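Local atomic coordinates of 3-hydroxy-3-methylglutaryl-CoA lyase (PDB entry 6NDS), a protein that belongs to the HMGL-like family of TIM-barrel proteins and holds a zinc ion and coenzyme A in its structure. Residues A113-T116 / H117-N121; M122-K126 / A127-A131; D262-N265 / M266-I270. All coordinates share one frame; numbering follows the deposited sequence.

All three contacts are local, made between successive turns or at the start of a helix in a barrel of eight parallel strands. Contacts 1 and 2 follow each other along the chain, on helices 115-122 and 126-140, with centres about 9 Å apart. They are joined directly: Gln115 OE1 lies 2.7 Å from Lys126 N, and Ala113 O lies 2.8 Å from Lys126 NZ. Both also touch coenzyme A, contact 1 through Asn121 and contact 2 through Met122 and Arg123, while the His117 side chain is about 9 Å from the zinc ion. Contact 3, on helix 260-270, lies across the chain's centre, its own centre about 34 Å and 38 Å from those of contacts 1 and 2.

Contact 1: A113-T116 / H117-N121; sequences ASQT and HNLAN. With COA (coenzyme A), chain B.
His117 meets Ser114 at the first turn of helix 115-122. Its amide hydrogen points almost straight at the serine hydroxyl, with His117 N to Ser114 OG at 3.0 Å and an N-H...O angle of 170°. With chi1 at 160°, the Ser114 hydroxyl is swung away from its own amide nitrogen and toward the helix start. His117 CB packs against the same oxygen, 3.5 Å from Ser114 OG, whereas the imidazole leads off elsewhere and its ND1 is hydrogen-bonded to Ser112 OG. Ser114 is therefore the N-cap of a helix that starts just beyond the C-terminal end of barrel strand 106-112, as in the beta-alpha units of a TIM barrel. Thr116 contributes through its carbonyl, which takes the amide of Ala120 (Thr116 O to Ala120 N, 2.9 Å); its hydroxyl is hydrogen-bonded to the Glu159 carboxylate. The carbonyl of Gln115 receives Leu119 N at 3.0 Å from Gln115 O, and its side chain crosses that of Leu119, with Gln115 CG 4.2 Å from Leu119 CD1. The Gln115 amide oxygen is bound by the backbone N-H of Lys126. At the far end of the helix, Asn121 accepts two amide N-H groups of coenzyme A: N4P at 2.9 Å from Asn121 OD1 (N-H...O angle 155°), and N8P at 3.1 Å from Asn121 O.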
loop_
_atom_site.group_PDB
_atom_site.type_symbol
_atom_site.label_atom_id
_atom_site.label_comp_id
_atom_site.label_asym_id
_atom_site.label_seq_id
_atom_site.Cartn_x
_atom_site.Cartn_y
_atom_site.Cartn_z
ATOM N N ALA A 113 0.655 -22.081 -11.573
ATOM C CA ALA A 113 1.573 -23.040 -10.965
ATOM C C ALA A 113 0.849 -24.005 -10.038
ATOM O O ALA A 113 1.361 -25.095 -9.761
ATOM C CB ALA A 113 2.671 -22.307 -10.183
ATOM N N SER A 114 -0.312 -23.606 -9.533
ATOM C CA SER A 114 -1.142 -24.456 -8.696
ATOM C C SER A 114 -2.034 -25.314 -9.584
ATOM O O SER A 114 -2.810 -24.774 -10.379
ATOM C CB SER A 114 -2.000 -23.597 -7.772
ATOM O OG SER A 114 -3.118 -24.333 -7.299
ATOM N N GLN A 115 -1.915 -26.639 -9.458
ATOM C CA GLN A 115 -2.811 -27.517 -10.207
ATOM C C GLN A 115 -4.268 -27.231 -9.864
ATOM O O GLN A 115 -5.129 -27.224 -10.751
ATOM C CB GLN A 115 -2.484 -28.980 -9.927
ATOM C CG GLN A 115 -3.212 -29.937 -10.858
ATOM C CD GLN A 115 -2.534 -30.060 -12.205
ATOM O OE1 GLN A 115 -2.583 -29.147 -13.026
ATOM N NE2 GLN A 115 -1.888 -31.198 -12.437
ATOM N N THR A 116 -4.565 -27.005 -8.579
ATOM C CA THR A 116 -5.949 -26.755 -8.179
ATOM C C THR A 116 -6.481 -25.482 -8.820
ATOM O O THR A 116 -7.611 -25.448 -9.326
ATOM C CB THR A 116 -6.061 -26.652 -6.658
ATOM O OG1 THR A 116 -5.603 -27.863 -6.050
ATOM C CG2 THR A 116 -7.507 -26.393 -6.260
ATOM N N HIS A 117 -5.684 -24.411 -8.799
ATOM C CA HIS A 117 -6.129 -23.169 -9.412
ATOM C C HIS A 117 -6.243 -23.297 -10.930
ATOM O O HIS A 117 -7.154 -22.723 -11.534
ATOM C CB HIS A 117 -5.182 -22.029 -9.034
ATOM C CG HIS A 117 -5.673 -20.679 -9.444
ATOM N ND1 HIS A 117 -5.281 -20.073 -10.618
ATOM C CD2 HIS A 117 -6.524 -19.819 -8.838
ATOM C CE1 HIS A 117 -5.876 -18.897 -10.721
ATOM N NE2 HIS A 117 -6.630 -18.716 -9.652
ATOM N N ASN A 118 -5.323 -24.027 -11.570
ATOM C CA ASN A 118 -5.438 -24.201 -13.016
ATOM C C ASN A 118 -6.714 -24.949 -13.378
ATOM O O ASN A 118 -7.384 -24.611 -14.363
ATOM C CB ASN A 118 -4.215 -24.934 -13.574
ATOM C CG ASN A 118 -3.915 -24.532 -15.010
ATOM O OD1 ASN A 118 -3.563 -23.379 -15.282
ATOM N ND2 ASN A 118 -4.075 -25.469 -15.937
ATOM N N LEU A 119 -7.065 -25.971 -12.601
ATOM C CA LEU A 119 -8.321 -26.677 -12.846
ATOM C C LEU A 119 -9.525 -25.774 -12.587
ATOM O O LEU A 119 -10.496 -25.793 -13.351
ATOM C CB LEU A 119 -8.391 -27.936 -11.983
ATOM C CG LEU A 119 -7.473 -29.089 -12.392
ATOM C CD1 LEU A 119 -7.341 -30.098 -11.260
ATOM C CD2 LEU A 119 -8.007 -29.766 -13.657
ATOM N N ALA A 120 -9.480 -24.964 -11.526
ATOM C CA ALA A 120 -10.614 -24.093 -11.222
ATOM C C ALA A 120 -10.801 -23.012 -12.280
ATOM O O ALA A 120 -11.936 -22.626 -12.580
ATOM C CB ALA A 120 -10.427 -23.440 -9.853
ATOM N N ASN A 121 -9.708 -22.520 -12.854
ATOM C CA ASN A 121 -9.703 -21.364 -13.740
ATOM C C ASN A 121 -9.784 -21.755 -15.209
ATOM O O ASN A 121 -10.517 -21.124 -15.980
ATOM C CB ASN A 121 -8.426 -20.548 -13.494
ATOM C CG ASN A 121 -8.511 -19.134 -14.029
ATOM O OD1 ASN A 121 -9.561 -18.496 -13.971
ATOM N ND2 ASN A 121 -7.391 -18.632 -14.547
HETATM N N1A COA B . -12.915 -18.766 -26.345
HETATM C C2A COA B . -14.217 -18.964 -26.595
HETATM N N3A COA B . -14.910 -20.102 -26.614
HETATM C C4A COA B . -14.114 -21.143 -26.322
HETATM C C5A COA B . -12.767 -21.103 -26.033
HETATM C C6A COA B . -12.142 -19.841 -26.046
HETATM N N6A COA B . -10.849 -19.658 -25.798
HETATM N N7A COA B . -12.289 -22.383 -25.787
HETATM C C8A COA B . -13.338 -23.162 -25.925
HETATM N N9A COA B . -14.476 -22.464 -26.250
HETATM C C1B COA B . -15.815 -23.001 -26.508
HETATM C C2B COA B . -15.869 -24.049 -27.617
HETATM O O2B COA B . -15.862 -23.527 -28.928
HETATM C C3B COA B . -17.159 -24.769 -27.231
HETATM O O3B COA B . -18.290 -23.945 -27.496
HETATM P P3B COA B . -19.637 -24.838 -27.565
HETATM O O7A COA B . -20.142 -25.036 -26.146
HETATM O O8A COA B . -19.231 -26.149 -28.211
HETATM O O9A COA B . -20.618 -24.062 -28.422
HETATM C C4B COA B . -16.897 -24.921 -25.743
HETATM O O4B COA B . -16.304 -23.650 -25.355
HETATM C C5B COA B . -15.896 -26.011 -25.468
HETATM O O5B COA B . -15.711 -26.142 -24.051
HETATM P P1A COA B . -14.374 -26.872 -23.565
HETATM O O1A COA B . -13.358 -26.865 -24.657
HETATM O O2A COA B . -14.719 -28.151 -22.876
HETATM O O3A COA B . -13.914 -25.791 -22.479
HETATM P P2A COA B . -14.489 -25.414 -21.038
HETATM O O4A COA B . -14.099 -26.488 -20.078
HETATM O O5A COA B . -15.926 -25.021 -21.140
HETATM O O6A COA B . -13.643 -24.079 -20.756
HETATM C CBP COA B . -11.715 -22.691 -20.998
HETATM C CCP COA B . -12.196 -24.127 -20.818
HETATM C CDP COA B . -10.188 -22.626 -20.887
HETATM C CEP COA B . -12.136 -22.194 -22.386
HETATM C CAP COA B . -12.371 -21.844 -19.905
HETATM O OAP COA B . -12.143 -22.459 -18.646
HETATM C C9P COA B . -11.855 -20.416 -19.854
HETATM O O9P COA B . -12.150 -19.613 -20.734
HETATM N N8P COA B . -11.096 -20.100 -18.816
HETATM C C7P COA B . -10.424 -18.815 -18.683
HETATM C C6P COA B . -11.020 -17.996 -17.566
HETATM C C5P COA B . -10.230 -16.730 -17.314
HETATM O O5P COA B . -9.934 -15.978 -18.241
HETATM N N4P COA B . -9.892 -16.479 -16.044
HETATM C C3P COA B . -9.289 -15.234 -15.589
HETATM C C2P COA B . -7.976 -14.945 -16.275
HETATM S S1P COA B . -6.821 -16.333 -16.140
#

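Contact 2: M122-K126 / A127-A131; sequences MRMTK and AQSFA. With COA (coenzyme A), chain B.
Thr125 and Gln128 form a capping box, each side chain accepting the other residue's backbone amide at the start of helix 126-140. One arm runs from Gln128 N to Thr125 OG1 at 3.1 Å. The other, Thr125 N to Gln128 OE1 at 2.8 Å, is nearly straight (166° at the hydrogen) and meets the amide oxygen in its carbonyl plane, on a lone pair. Thr125 OG1 sits between its backbone N and carbonyl carbon (chi1 62°), which turns it to face the backbone N-H of Gln128. Regular helical bonding follows, with Ser129 N 2.9 Å from Thr125 O and Phe130 N 2.9 Å from Lys126 O.

In van der Waals contact, Met124 brings the aliphatic CB to within 3.2 Å of Gln128 OE1, and Met124 CG lies 3.7 Å from Ser129 OG. That hydroxyl is hydrogen-bonded to Asn118 of the preceding helix. Of the charged groups, Lys126 NZ is hydrogen-bonded to Ala113 O and forms a salt bridge with Glu166. Arg123, the first residue past helix 115-122 and with positive phi, presents the edge of its guanidinium to phosphate oxygen O4A of coenzyme A. The modelled Arg123 NE to O4A separation of 2.4 Å is too short to be trusted in detail. The pantetheine chain of coenzyme A also runs past a thioether, with Met122 SD 3.7 Å from its carbon C7P.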
loop_
_atom_site.group_PDB
_atom_site.type_symbol
_atom_site.label_atom_id
_atom_site.label_comp_id
_atom_site.label_asym_id
_atom_site.label_seq_id
_atom_site.Cartn_x
_atom_site.Cartn_y
_atom_site.Cartn_z
ATOM N N MET A 122 -9.035 -22.783 -15.603
ATOM C CA MET A 122 -8.914 -23.208 -16.988
ATOM C C MET A 122 -9.580 -24.544 -17.262
ATOM O O MET A 122 -9.614 -24.971 -18.421
ATOM C CB MET A 122 -7.432 -23.310 -17.385
ATOM C CG MET A 122 -6.640 -22.034 -17.238
ATOM S SD MET A 122 -7.306 -20.760 -18.322
ATOM C CE MET A 122 -6.069 -19.470 -18.171
ATOM N N ARG A 123 -10.071 -25.227 -16.227
ATOM C CA ARG A 123 -10.734 -26.521 -16.366
ATOM C C ARG A 123 -9.836 -27.533 -17.067
ATOM O O ARG A 123 -10.297 -28.378 -17.839
ATOM C CB ARG A 123 -12.083 -26.364 -17.068
ATOM C CG ARG A 123 -13.084 -25.580 -16.208
ATOM C CD ARG A 123 -14.275 -25.108 -17.001
ATOM N NE ARG A 123 -14.841 -26.191 -17.795
ATOM C CZ ARG A 123 -15.811 -26.995 -17.378
ATOM N NH1 ARG A 123 -16.333 -26.837 -16.169
ATOM N NH2 ARG A 123 -16.260 -27.958 -18.174
ATOM N N MET A 124 -8.538 -27.455 -16.781
ATOM C CA MET A 124 -7.613 -28.475 -17.255
ATOM C C MET A 124 -6.357 -28.453 -16.399
ATOM O O MET A 124 -6.083 -27.488 -15.677
ATOM C CB MET A 124 -7.263 -28.288 -18.737
ATOM C CG MET A 124 -6.751 -26.922 -19.099
ATOM S SD MET A 124 -6.510 -26.706 -20.885
ATOM C CE MET A 124 -6.795 -24.948 -21.019
ATOM N N THR A 125 -5.607 -29.548 -16.479
ATOM C CA THR A 125 -4.354 -29.641 -15.756
ATOM C C THR A 125 -3.307 -28.746 -16.404
ATOM O O THR A 125 -3.473 -28.258 -17.530
ATOM C CB THR A 125 -3.840 -31.079 -15.744
ATOM O OG1 THR A 125 -3.588 -31.497 -17.093
ATOM C CG2 THR A 125 -4.859 -32.027 -15.122
ATOM N N LYS A 126 -2.206 -28.544 -15.677
ATOM C CA LYS A 126 -1.079 -27.816 -16.247
ATOM C C LYS A 126 -0.541 -28.519 -17.490
ATOM O O LYS A 126 -0.175 -27.859 -18.471
ATOM C CB LYS A 126 0.020 -27.655 -15.201
ATOM C CG LYS A 126 -0.344 -26.700 -14.086
ATOM C CD LYS A 126 0.805 -26.565 -13.093
ATOM C CE LYS A 126 0.831 -27.683 -12.093
ATOM N NZ LYS A 126 1.913 -27.443 -11.104
ATOM N N ALA A 127 -0.484 -29.855 -17.467
ATOM C CA ALA A 127 -0.005 -30.586 -18.636
ATOM C C ALA A 127 -0.906 -30.342 -19.836
ATOM O O ALA A 127 -0.423 -30.193 -20.966
ATOM C CB ALA A 127 0.080 -32.087 -18.340
ATOM N N GLN A 128 -2.222 -30.300 -19.611
ATOM C CA GLN A 128 -3.147 -30.012 -20.704
ATOM C C GLN A 128 -2.986 -28.585 -21.198
ATOM O O GLN A 128 -3.076 -28.332 -22.403
ATOM C CB GLN A 128 -4.587 -30.266 -20.267
ATOM C CG GLN A 128 -4.892 -31.738 -20.046
ATOM C CD GLN A 128 -6.255 -31.981 -19.426
ATOM O OE1 GLN A 128 -6.593 -31.406 -18.393
ATOM N NE2 GLN A 128 -7.042 -32.846 -20.055
ATOM N N SER A 129 -2.752 -27.637 -20.286
ATOM C CA SER A 129 -2.496 -26.263 -20.710
ATOM C C SER A 129 -1.282 -26.202 -21.629
ATOM O O SER A 129 -1.319 -25.564 -22.689
ATOM C CB SER A 129 -2.302 -25.359 -19.489
ATOM O OG SER A 129 -3.553 -24.996 -18.912
ATOM N N PHE A 130 -0.201 -26.892 -21.254
ATOM C CA PHE A 130 1.002 -26.827 -22.076
ATOM C C PHE A 130 0.856 -27.613 -23.372
ATOM O O PHE A 130 1.494 -27.262 -24.374
ATOM C CB PHE A 130 2.224 -27.286 -21.278
ATOM C CG PHE A 130 3.085 -26.142 -20.812
ATOM C CD1 PHE A 130 3.920 -25.484 -21.705
ATOM C CD2 PHE A 130 3.038 -25.702 -19.500
ATOM C CE1 PHE A 130 4.698 -24.415 -21.297
ATOM C CE2 PHE A 130 3.815 -24.628 -19.086
ATOM C CZ PHE A 130 4.648 -23.988 -19.983
ATOM N N ALA A 131 0.028 -28.663 -23.387
ATOM C CA ALA A 131 -0.294 -29.311 -24.654
ATOM C C ALA A 131 -0.949 -28.328 -25.622
ATOM O O ALA A 131 -0.644 -28.326 -26.822
ATOM C CB ALA A 131 -1.198 -30.523 -24.419
HETATM N N1A COA B . -12.915 -18.766 -26.345
HETATM C C2A COA B . -14.217 -18.964 -26.595
HETATM N N3A COA B . -14.910 -20.102 -26.614
HETATM C C4A COA B . -14.114 -21.143 -26.322
HETATM C C5A COA B . -12.767 -21.103 -26.033
HETATM C C6A COA B . -12.142 -19.841 -26.046
HETATM N N6A COA B . -10.849 -19.658 -25.798
HETATM N N7A COA B . -12.289 -22.383 -25.787
HETATM C C8A COA B . -13.338 -23.162 -25.925
HETATM N N9A COA B . -14.476 -22.464 -26.250
HETATM C C1B COA B . -15.815 -23.001 -26.508
HETATM C C2B COA B . -15.869 -24.049 -27.617
HETATM O O2B COA B . -15.862 -23.527 -28.928
HETATM C C3B COA B . -17.159 -24.769 -27.231
HETATM O O3B COA B . -18.290 -23.945 -27.496
HETATM P P3B COA B . -19.637 -24.838 -27.565
HETATM O O7A COA B . -20.142 -25.036 -26.146
HETATM O O8A COA B . -19.231 -26.149 -28.211
HETATM O O9A COA B . -20.618 -24.062 -28.422
HETATM C C4B COA B . -16.897 -24.921 -25.743
HETATM O O4B COA B . -16.304 -23.650 -25.355
HETATM C C5B COA B . -15.896 -26.011 -25.468
HETATM O O5B COA B . -15.711 -26.142 -24.051
HETATM P P1A COA B . -14.374 -26.872 -23.565
HETATM O O1A COA B . -13.358 -26.865 -24.657
HETATM O O2A COA B . -14.719 -28.151 -22.876
HETATM O O3A COA B . -13.914 -25.791 -22.479
HETATM P P2A COA B . -14.489 -25.414 -21.038
HETATM O O4A COA B . -14.099 -26.488 -20.078
HETATM O O5A COA B . -15.926 -25.021 -21.140
HETATM O O6A COA B . -13.643 -24.079 -20.756
HETATM C CBP COA B . -11.715 -22.691 -20.998
HETATM C CCP COA B . -12.196 -24.127 -20.818
HETATM C CDP COA B . -10.188 -22.626 -20.887
HETATM C CEP COA B . -12.136 -22.194 -22.386
HETATM C CAP COA B . -12.371 -21.844 -19.905
HETATM O OAP COA B . -12.143 -22.459 -18.646
HETATM C C9P COA B . -11.855 -20.416 -19.854
HETATM O O9P COA B . -12.150 -19.613 -20.734
HETATM N N8P COA B . -11.096 -20.100 -18.816
HETATM C C7P COA B . -10.424 -18.815 -18.683
HETATM C C6P COA B . -11.020 -17.996 -17.566
HETATM C C5P COA B . -10.230 -16.730 -17.314
HETATM O O5P COA B . -9.934 -15.978 -18.241
HETATM N N4P COA B . -9.892 -16.479 -16.044
HETATM C C3P COA B . -9.289 -15.234 -15.589
HETATM C C2P COA B . -7.976 -14.945 -16.275
HETATM S S1P COA B . -6.821 -16.333 -16.140
#

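Contact 3: D262-N265 / M266-I270; sequences DLVN and MCEEI
Leu263 touches both Met266 and Cys267 one turn on along helix 260-270, and a single methyl does most of the work. Leu263 CD1 lies 4.0 Å from Met266 CE and 4.2 Å from Cys267 SG. Met266 runs extended as far as its sulfur and then bends at chi3 (77°), and this bend brings the terminal methyl back to the leucine. Elsewhere on the helix, Asn265 and Glu269 are bridged by a water, which donates to Asn265 OD1 at 2.9 Å and to Glu269 OE2 at 2.7 Å, while the amide and carboxylate planes lie only 13° apart. Glu269 CG, set beside its backbone N and anti to the carbonyl carbon (chi1 -69°), passes 3.9 Å from Asn265 OD1.

The backbone sets this spacing: Cys267 N is bonded to Leu263 O at 3.0 Å, Glu268 N to Val264 O at 2.8 Å, and Glu269 N to Asn265 O at 2.9 Å, the regular i to i+4 pattern of an alpha-helix.

Further out, hydrogen bonds and a salt bridge tie the helix to the C-terminal part of the chain. Both carboxylate oxygens of Asp262 accept backbone amides, OD1 that of Leu300 and OD2 that of Gln299, and Glu268 forms a salt bridge with Arg305. In the dimer, Asn265 packs on Arg220 of the second subunit and Met266 on Leu222 of that same subunit. Within its own chain, the helix presents Leu263 and Met266 to Leu224 and Val227 of helix 223-232, Val264 to Leu278 of helix 278-285, and both Leu263 and Val264 to Val18 on barrel strand 17-20.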
loop_
_atom_site.group_PDB
_atom_site.type_symbol
_atom_site.label_atom_id
_atom_site.label_comp_id
_atom_site.label_asym_id
_atom_site.label_seq_id
_atom_site.Cartn_x
_atom_site.Cartn_y
_atom_site.Cartn_z
ATOM N N ASP A 262 -0.972 5.077 -8.726
ATOM C CA ASP A 262 -0.185 4.994 -7.498
ATOM C C ASP A 262 1.231 4.490 -7.789
ATOM O O ASP A 262 2.198 4.980 -7.196
ATOM C CB ASP A 262 -0.883 4.095 -6.464
ATOM C CG ASP A 262 -2.234 4.654 -5.986
ATOM O OD1 ASP A 262 -2.630 5.757 -6.421
ATOM O OD2 ASP A 262 -2.911 3.981 -5.167
ATOM N N LEU A 263 1.374 3.523 -8.705
ATOM C CA LEU A 263 2.706 3.064 -9.115
ATOM C C LEU A 263 3.501 4.178 -9.788
ATOM O O LEU A 263 4.675 4.412 -9.461
ATOM C CB LEU A 263 2.571 1.863 -10.055
ATOM C CG LEU A 263 3.840 1.454 -10.812
ATOM C CD1 LEU A 263 4.915 1.001 -9.836
ATOM C CD2 LEU A 263 3.508 0.336 -11.820
ATOM N N VAL A 264 2.877 4.884 -10.732
ATOM C CA VAL A 264 3.583 5.950 -11.438
ATOM C C VAL A 264 3.938 7.080 -10.480
ATOM O O VAL A 264 5.021 7.655 -10.573
ATOM C CB VAL A 264 2.765 6.450 -12.641
ATOM C CG1 VAL A 264 3.473 7.647 -13.340
ATOM C CG2 VAL A 264 2.548 5.312 -13.645
ATOM N N ASN A 265 3.060 7.393 -9.522
ATOM C CA ASN A 265 3.412 8.420 -8.537
ATOM C C ASN A 265 4.613 7.995 -7.705
ATOM O O ASN A 265 5.507 8.802 -7.431
ATOM C CB ASN A 265 2.220 8.723 -7.621
ATOM C CG ASN A 265 2.553 9.775 -6.576
ATOM O OD1 ASN A 265 2.680 10.967 -6.891
ATOM N ND2 ASN A 265 2.726 9.338 -5.323
ATOM N N MET A 266 4.653 6.726 -7.288
ATOM C CA MET A 266 5.805 6.236 -6.538
ATOM C C MET A 266 7.100 6.443 -7.322
ATOM O O MET A 266 8.098 6.951 -6.786
ATOM C CB MET A 266 5.619 4.753 -6.212
ATOM C CG MET A 266 6.831 4.195 -5.459
ATOM S SD MET A 266 6.653 2.496 -4.873
ATOM C CE MET A 266 6.898 1.559 -6.383
ATOM N N CYS A 267 7.099 6.047 -8.599
ATOM C CA CYS A 267 8.266 6.241 -9.460
ATOM C C CYS A 267 8.619 7.710 -9.591
ATOM O O CYS A 267 9.792 8.086 -9.504
ATOM C CB CYS A 267 8.003 5.651 -10.843
ATOM S SG CYS A 267 7.874 3.856 -10.868
ATOM N N GLU A 268 7.608 8.559 -9.829
ATOM C CA GLU A 268 7.856 9.976 -10.053
ATOM C C GLU A 268 8.472 10.634 -8.818
ATOM O O GLU A 268 9.401 11.442 -8.930
ATOM C CB GLU A 268 6.543 10.657 -10.470
ATOM C CG GLU A 268 6.700 12.088 -10.920
ATOM C CD GLU A 268 5.835 12.459 -12.123
ATOM O OE1 GLU A 268 5.523 11.587 -12.976
ATOM O OE2 GLU A 268 5.506 13.654 -12.225
ATOM N N GLU A 269 7.994 10.266 -7.625
ATOM C CA GLU A 269 8.529 10.846 -6.396
ATOM C C GLU A 269 9.926 10.326 -6.065
ATOM O O GLU A 269 10.754 11.075 -5.536
ATOM C CB GLU A 269 7.569 10.573 -5.237
ATOM C CG GLU A 269 6.266 11.350 -5.361
ATOM C CD GLU A 269 6.503 12.852 -5.392
ATOM O OE1 GLU A 269 7.049 13.389 -4.404
ATOM O OE2 GLU A 269 6.178 13.496 -6.418
ATOM N N ILE A 270 10.193 9.043 -6.331
ATOM C CA ILE A 270 11.503 8.469 -6.028
ATOM C C ILE A 270 12.551 8.949 -7.013
ATOM O O ILE A 270 13.718 9.134 -6.645
ATOM C CB ILE A 270 11.401 6.931 -6.038
ATOM C CG1 ILE A 270 10.663 6.429 -4.800
ATOM C CG2 ILE A 270 12.774 6.279 -6.122
ATOM C CD1 ILE A 270 10.394 4.913 -4.895
HETATM O O HOH W 1 4.549 12.606 -8.403
#